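Local coordinates for protein beta-1,4-mannanase (Caldicellulosiruptor saccharolyticus, PDB 1PMH) that binds beta-1,4-linked mannan chains such as mannohexaose, serving as a carbohydrate-binding module of a beta-1,4-mannanase that probably keeps the enzyme on its substrate, at residues 8-20 against 34-48. Sequence-based numbering, arbitrary orientation. Where two conformers were deposited one is given.
Sequences VLDFEDGTVMSFG and SVSQDLQRPGNKYAL. With CA (calcium ion), chain C; EDO (1,2-ethanediol), chain G.
Glu12 joins the two segments through both carboxylate oxygens. Glu12 OE2 binds the calcium ion at 2.4 Å and also accepts from Tyr46 N (3.1 Å). Glu12 OE1 takes Lys45 N at 2.9 Å in a nearly straight bond (166°). Both amides arrive on the syn side, tilted slightly from the carboxylate plane. A bend at chi2 brings the acid back to the metal, and a water donates to OE1. Asn44 OD1 ligates the calcium with its amide plane 86° from the carboxylate. Backbone oxygens of Asp10 and Tyr46, a water and both carboxylate oxygens of Asp176 complete the shell; the carboxylates of Glu12 and Asp176 probably offset the calcium charge. Besides the metal bond of Asp10 O, Asp10 OD1 accepts from Glu12 N in an Asx turn, which probably helps position Glu12.

Farther from the metal, Gly14 CA sits over the centre of the Tyr46 ring, 3.5 Å from its centroid, with Lys45 CG on the opposite face. Were Tyr46 replaced by an alanine, Gly14 would probably lose its CH-pi partner and a gap would open between Gly14 and Lys45 CG. Deeper in, Leu48 CB covers one face of the Phe11 ring, 3.8 Å from its centroid. With Leu48 CG anti to the backbone N (chi1 -168°), the branch reaches past that ring: CD1 meets Val16 CG1 (3.7 Å) and CD2 the Phe19 ring. The calcium site, with this hydrophobic layer beside it, ties the loops after strands 7-9 and 30-36 to strand 172-181 of the CBM27 jellyroll beta-sandwich, and shares no residue with the mannan site.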
loop_
_atom_site.group_PDB
_atom_site.type_symbol
_atom_site.label_atom_id
_atom_site.label_comp_id
_atom_site.label_asym_id
_atom_site.label_seq_id
_atom_site.Cartn_x
_atom_site.Cartn_y
_atom_site.Cartn_z
ATOM N N VAL A 8 9.121 3.840 9.759
ATOM C CA VAL A 8 7.891 3.187 10.173
ATOM C C VAL A 8 6.708 4.110 9.886
ATOM O O VAL A 8 6.457 5.107 10.582
ATOM C CB VAL A 8 7.919 2.886 11.685
ATOM C CG1 VAL A 8 6.663 2.196 12.134
ATOM C CG2 VAL A 8 9.102 1.954 11.946
ATOM N N LEU A 9 5.947 3.781 8.847
ATOM C CA LEU A 9 4.766 4.528 8.415
ATOM C C LEU A 9 3.544 3.744 8.906
ATOM O O LEU A 9 2.946 2.928 8.208
ATOM C CB LEU A 9 4.810 4.725 6.908
ATOM C CG LEU A 9 6.125 5.239 6.323
ATOM C CD1 LEU A 9 6.001 5.492 4.835
ATOM C CD2 LEU A 9 6.542 6.533 7.014
ATOM N N ASP A 10 3.203 4.036 10.153
ATOM C CA ASP A 10 2.160 3.328 10.890
ATOM C C ASP A 10 0.891 4.158 11.113
ATOM O O ASP A 10 -0.063 3.661 11.701
ATOM C CB ASP A 10 2.652 2.771 12.224
ATOM C CG ASP A 10 3.175 3.812 13.167
ATOM O OD1 ASP A 10 3.046 5.023 12.905
ATOM O OD2 ASP A 10 3.745 3.410 14.211
ATOM N N PHE A 11 0.915 5.409 10.676
ATOM C CA PHE A 11 -0.188 6.355 10.754
ATOM C C PHE A 11 -0.546 6.690 12.201
ATOM O O PHE A 11 -1.591 7.302 12.435
ATOM C CB PHE A 11 -1.385 5.881 9.920
ATOM C CG PHE A 11 -0.935 5.518 8.528
ATOM C CD1 PHE A 11 -0.641 6.530 7.620
ATOM C CD2 PHE A 11 -0.681 4.202 8.176
ATOM C CE1 PHE A 11 -0.101 6.237 6.387
ATOM C CE2 PHE A 11 -0.119 3.896 6.920
ATOM C CZ PHE A 11 0.151 4.902 6.041
ATOM N N GLU A 12 0.296 6.352 13.176
ATOM C CA GLU A 12 -0.105 6.443 14.565
ATOM C C GLU A 12 -0.099 7.876 15.079
ATOM O O GLU A 12 -0.656 8.133 16.141
ATOM C CB GLU A 12 0.687 5.473 15.432
ATOM C CG GLU A 12 0.324 4.018 15.178
ATOM C CD GLU A 12 -1.163 3.744 15.330
ATOM O OE1 GLU A 12 -1.733 3.888 16.467
ATOM O OE2 GLU A 12 -1.784 3.391 14.303
ATOM N N ASP A 13 0.460 8.810 14.326
ATOM C CA ASP A 13 0.277 10.241 14.573
ATOM C C ASP A 13 -1.062 10.838 14.138
ATOM O O ASP A 13 -1.299 12.045 14.253
ATOM C CB ASP A 13 1.457 11.064 14.055
ATOM C CG ASP A 13 1.544 11.115 12.542
ATOM O OD1 ASP A 13 0.691 10.527 11.830
ATOM O OD2 ASP A 13 2.477 11.761 12.013
ATOM N N GLY A 14 -1.936 9.991 13.622
ATOM C CA GLY A 14 -3.243 10.402 13.159
ATOM C C GLY A 14 -3.220 11.212 11.883
ATOM O O GLY A 14 -4.152 11.968 11.609
ATOM N N THR A 15 -2.197 11.036 11.065
ATOM C CA THR A 15 -2.078 11.708 9.787
ATOM C C THR A 15 -1.856 10.683 8.698
ATOM O O THR A 15 -1.466 9.553 8.964
ATOM C CB THR A 15 -0.917 12.705 9.743
ATOM O OG1 THR A 15 0.329 12.042 9.530
ATOM C CG2 THR A 15 -0.804 13.606 10.968
ATOM N N VAL A 16 -2.010 11.133 7.454
ATOM C CA VAL A 16 -1.704 10.314 6.294
ATOM C C VAL A 16 -0.230 10.189 5.978
ATOM O O VAL A 16 0.124 9.515 5.016
ATOM C CB VAL A 16 -2.453 10.765 5.022
ATOM C CG1 VAL A 16 -3.950 10.670 5.201
ATOM C CG2 VAL A 16 -2.030 12.143 4.564
HETATM N N MSE A 17 0.653 10.842 6.745
HETATM C CA MSE A 17 2.085 10.646 6.568
HETATM C C MSE A 17 2.547 10.847 5.107
HETATM O O MSE A 17 3.299 10.050 4.542
HETATM C CB MSE A 17 2.586 9.311 7.121
HETATM C CG MSE A 17 2.312 9.188 8.587
HETATM SE SE MSE A 17 3.182 7.640 9.320
HETATM C CE MSE A 17 3.283 8.227 11.213
ATOM N N SER A 18 2.001 11.915 4.554
ATOM C CA SER A 18 2.362 12.337 3.214
ATOM C C SER A 18 1.849 11.473 2.077
ATOM O O SER A 18 2.064 11.810 0.933
ATOM C CB SER A 18 3.884 12.601 3.066
ATOM O OG SER A 18 4.276 13.598 4.006
ATOM N N PHE A 19 1.093 10.449 2.365
ATOM C CA PHE A 19 0.506 9.662 1.287
ATOM C C PHE A 19 -0.538 10.445 0.544
ATOM O O PHE A 19 -1.396 11.099 1.140
ATOM C CB PHE A 19 -0.091 8.350 1.790
ATOM C CG PHE A 19 0.908 7.271 2.084
ATOM C CD1 PHE A 19 1.588 7.171 3.283
ATOM C CD2 PHE A 19 1.122 6.294 1.160
ATOM C CE1 PHE A 19 2.491 6.130 3.475
ATOM C CE2 PHE A 19 1.956 5.242 1.425
ATOM C CZ PHE A 19 2.634 5.172 2.582
ATOM N N GLY A 20 -0.531 10.357 -0.764
ATOM C CA GLY A 20 -1.497 11.031 -1.619
ATOM C C GLY A 20 -1.110 10.686 -3.051
ATOM O O GLY A 20 -0.521 9.646 -3.332
ATOM N N SER A 34 -7.475 8.945 3.149
ATOM C CA SER A 34 -7.724 9.528 4.471
ATOM C C SER A 34 -7.119 8.652 5.551
ATOM O O SER A 34 -6.809 7.504 5.319
ATOM C CB SER A 34 -9.236 9.729 4.688
ATOM O OG SER A 34 -9.895 8.471 4.780
ATOM N N VAL A 35 -7.009 9.218 6.752
ATOM C CA VAL A 35 -6.600 8.454 7.923
ATOM C C VAL A 35 -7.896 8.012 8.602
ATOM O O VAL A 35 -8.818 8.787 8.738
ATOM C CB VAL A 35 -5.578 9.220 8.791
ATOM C CG1 VAL A 35 -6.145 10.537 9.328
ATOM C CG2 VAL A 35 -4.993 8.333 9.861
ATOM N N SER A 36 -7.913 6.772 9.040
ATOM C CA SER A 36 -9.099 6.164 9.595
ATOM C C SER A 36 -8.824 5.436 10.902
ATOM O O SER A 36 -7.789 4.819 11.053
ATOM C CB SER A 36 -9.653 5.185 8.546
ATOM O OG SER A 36 -10.789 4.456 8.961
ATOM N N GLN A 37 -9.857 5.420 11.731
ATOM C CA GLN A 37 -9.922 4.590 12.954
ATOM C C GLN A 37 -10.753 3.339 12.770
ATOM O O GLN A 37 -11.053 2.675 13.751
ATOM C CB GLN A 37 -10.408 5.420 14.180
ATOM C CG GLN A 37 -9.400 6.506 14.517
ATOM C CD GLN A 37 -9.874 7.338 15.699
ATOM O OE1 GLN A 37 -10.242 6.812 16.765
ATOM N NE2 GLN A 37 -9.963 8.617 15.506
ATOM N N ASP A 38 -11.099 2.978 11.533
ATOM C CA ASP A 38 -11.945 1.812 11.340
ATOM C C ASP A 38 -11.376 0.514 11.865
ATOM O O ASP A 38 -12.137 -0.369 12.267
ATOM C CB ASP A 38 -12.254 1.610 9.849
ATOM C CG ASP A 38 -13.157 2.696 9.256
ATOM O OD1 ASP A 38 -13.745 3.507 10.002
ATOM O OD2 ASP A 38 -13.172 2.787 7.999
ATOM N N LEU A 39 -10.058 0.385 11.845
ATOM C CA LEU A 39 -9.335 -0.808 12.257
ATOM C C LEU A 39 -8.776 -0.656 13.688
ATOM O O LEU A 39 -7.885 -1.404 14.047
ATOM C CB LEU A 39 -8.263 -1.205 11.249
ATOM C CG LEU A 39 -8.729 -1.292 9.792
ATOM C CD1 LEU A 39 -7.585 -1.693 8.928
ATOM C CD2 LEU A 39 -9.865 -2.249 9.606
ATOM N N GLN A 40 -9.216 0.331 14.462
ATOM C CA GLN A 40 -8.582 0.614 15.724
ATOM C C GLN A 40 -8.642 -0.589 16.595
ATOM O O GLN A 40 -9.696 -1.155 16.765
ATOM C CB GLN A 40 -9.181 1.869 16.351
ATOM C CG GLN A 40 -10.620 1.829 16.796
ATOM C CD GLN A 40 -11.090 3.204 17.300
ATOM O OE1 GLN A 40 -12.251 3.575 17.103
ATOM N NE2 GLN A 40 -10.186 3.967 17.913
ATOM N N ARG A 41 -7.500 -0.902 17.187
ATOM C CA ARG A 41 -7.365 -2.060 18.017
ATOM C C ARG A 41 -6.177 -1.870 18.952
ATOM O O ARG A 41 -5.548 -0.838 18.889
ATOM C CB ARG A 41 -7.305 -3.274 17.153
ATOM C CG ARG A 41 -6.121 -3.290 16.247
ATOM C CD ARG A 41 -6.343 -4.346 15.138
ATOM N NE ARG A 41 -5.256 -4.532 14.201
ATOM C CZ ARG A 41 -5.022 -3.799 13.126
ATOM N NH1 ARG A 41 -5.762 -2.736 12.926
ATOM N NH2 ARG A 41 -3.987 -4.055 12.313
ATOM N N PRO A 42 -5.879 -2.805 19.858
ATOM C CA PRO A 42 -4.852 -2.517 20.874
ATOM C C PRO A 42 -3.524 -2.136 20.230
ATOM O O PRO A 42 -2.976 -2.841 19.388
ATOM C CB PRO A 42 -4.827 -3.806 21.704
ATOM C CG PRO A 42 -6.215 -4.306 21.545
ATOM C CD PRO A 42 -6.581 -4.071 20.115
ATOM N N GLY A 43 -3.024 -0.967 20.614
ATOM C CA GLY A 43 -1.744 -0.482 20.149
ATOM C C GLY A 43 -1.727 -0.061 18.695
ATOM O O GLY A 43 -0.661 0.180 18.170
ATOM N N ASN A 44 -2.879 0.075 18.048
ATOM C CA ASN A 44 -2.906 0.391 16.626
ATOM C C ASN A 44 -4.214 1.090 16.305
ATOM O O ASN A 44 -5.226 0.479 16.008
ATOM C CB ASN A 44 -2.777 -0.864 15.805
ATOM C CG ASN A 44 -2.611 -0.531 14.331
ATOM O OD1 ASN A 44 -2.772 0.629 13.930
ATOM N ND2 ASN A 44 -2.373 -1.529 13.511
ATOM N N LYS A 45 -4.174 2.409 16.443
ATOM C CA LYS A 45 -5.385 3.227 16.374
ATOM C C LYS A 45 -5.795 3.669 14.962
ATOM O O LYS A 45 -6.993 3.796 14.674
ATOM C CB LYS A 45 -5.221 4.490 17.207
ATOM C CG LYS A 45 -6.438 5.386 17.326
ATOM C CD LYS A 45 -6.154 6.346 18.459
ATOM C CE LYS A 45 -7.256 7.294 18.759
ATOM N NZ LYS A 45 -7.011 7.897 20.127
ATOM N N TYR A 46 -4.802 3.858 14.090
ATOM C CA TYR A 46 -5.039 4.470 12.793
ATOM C C TYR A 46 -4.518 3.637 11.638
ATOM O O TYR A 46 -3.499 2.970 11.750
ATOM C CB TYR A 46 -4.353 5.845 12.699
ATOM C CG TYR A 46 -4.806 6.891 13.716
ATOM C CD1 TYR A 46 -5.979 7.616 13.533
ATOM C CD2 TYR A 46 -4.046 7.148 14.846
ATOM C CE1 TYR A 46 -6.393 8.583 14.477
ATOM C CE2 TYR A 46 -4.425 8.121 15.777
ATOM C CZ TYR A 46 -5.587 8.816 15.575
ATOM O OH TYR A 46 -5.981 9.778 16.473
ATOM N N ALA A 47 -5.150 3.769 10.478
ATOM C CA ALA A 47 -4.718 3.161 9.233
ATOM C C ALA A 47 -5.038 4.106 8.102
ATOM O O ALA A 47 -5.867 4.994 8.239
ATOM C CB ALA A 47 -5.381 1.816 9.037
ATOM N N LEU A 48 -4.387 3.883 6.968
ATOM C CA LEU A 48 -4.643 4.632 5.763
ATOM C C LEU A 48 -5.786 4.005 5.025
ATOM O O LEU A 48 -5.691 2.871 4.589
ATOM C CB LEU A 48 -3.384 4.737 4.922
ATOM C CG LEU A 48 -3.427 5.747 3.767
ATOM C CD1 LEU A 48 -3.354 7.159 4.310
ATOM C CD2 LEU A 48 -2.326 5.462 2.785
HETATM CA CA CA C . -1.552 1.982 12.416
HETATM C C1 EDO G . 2.793 11.760 -2.463
HETATM O O1 EDO G . 3.831 11.397 -3.356
HETATM C C2 EDO G . 3.118 12.899 -1.508
HETATM O O2 EDO G . 4.072 12.618 -0.513
HETATM O O HOH W 1 -0.018 3.494 18.731
HETATM O O HOH W 2 0.183 0.736 13.327
#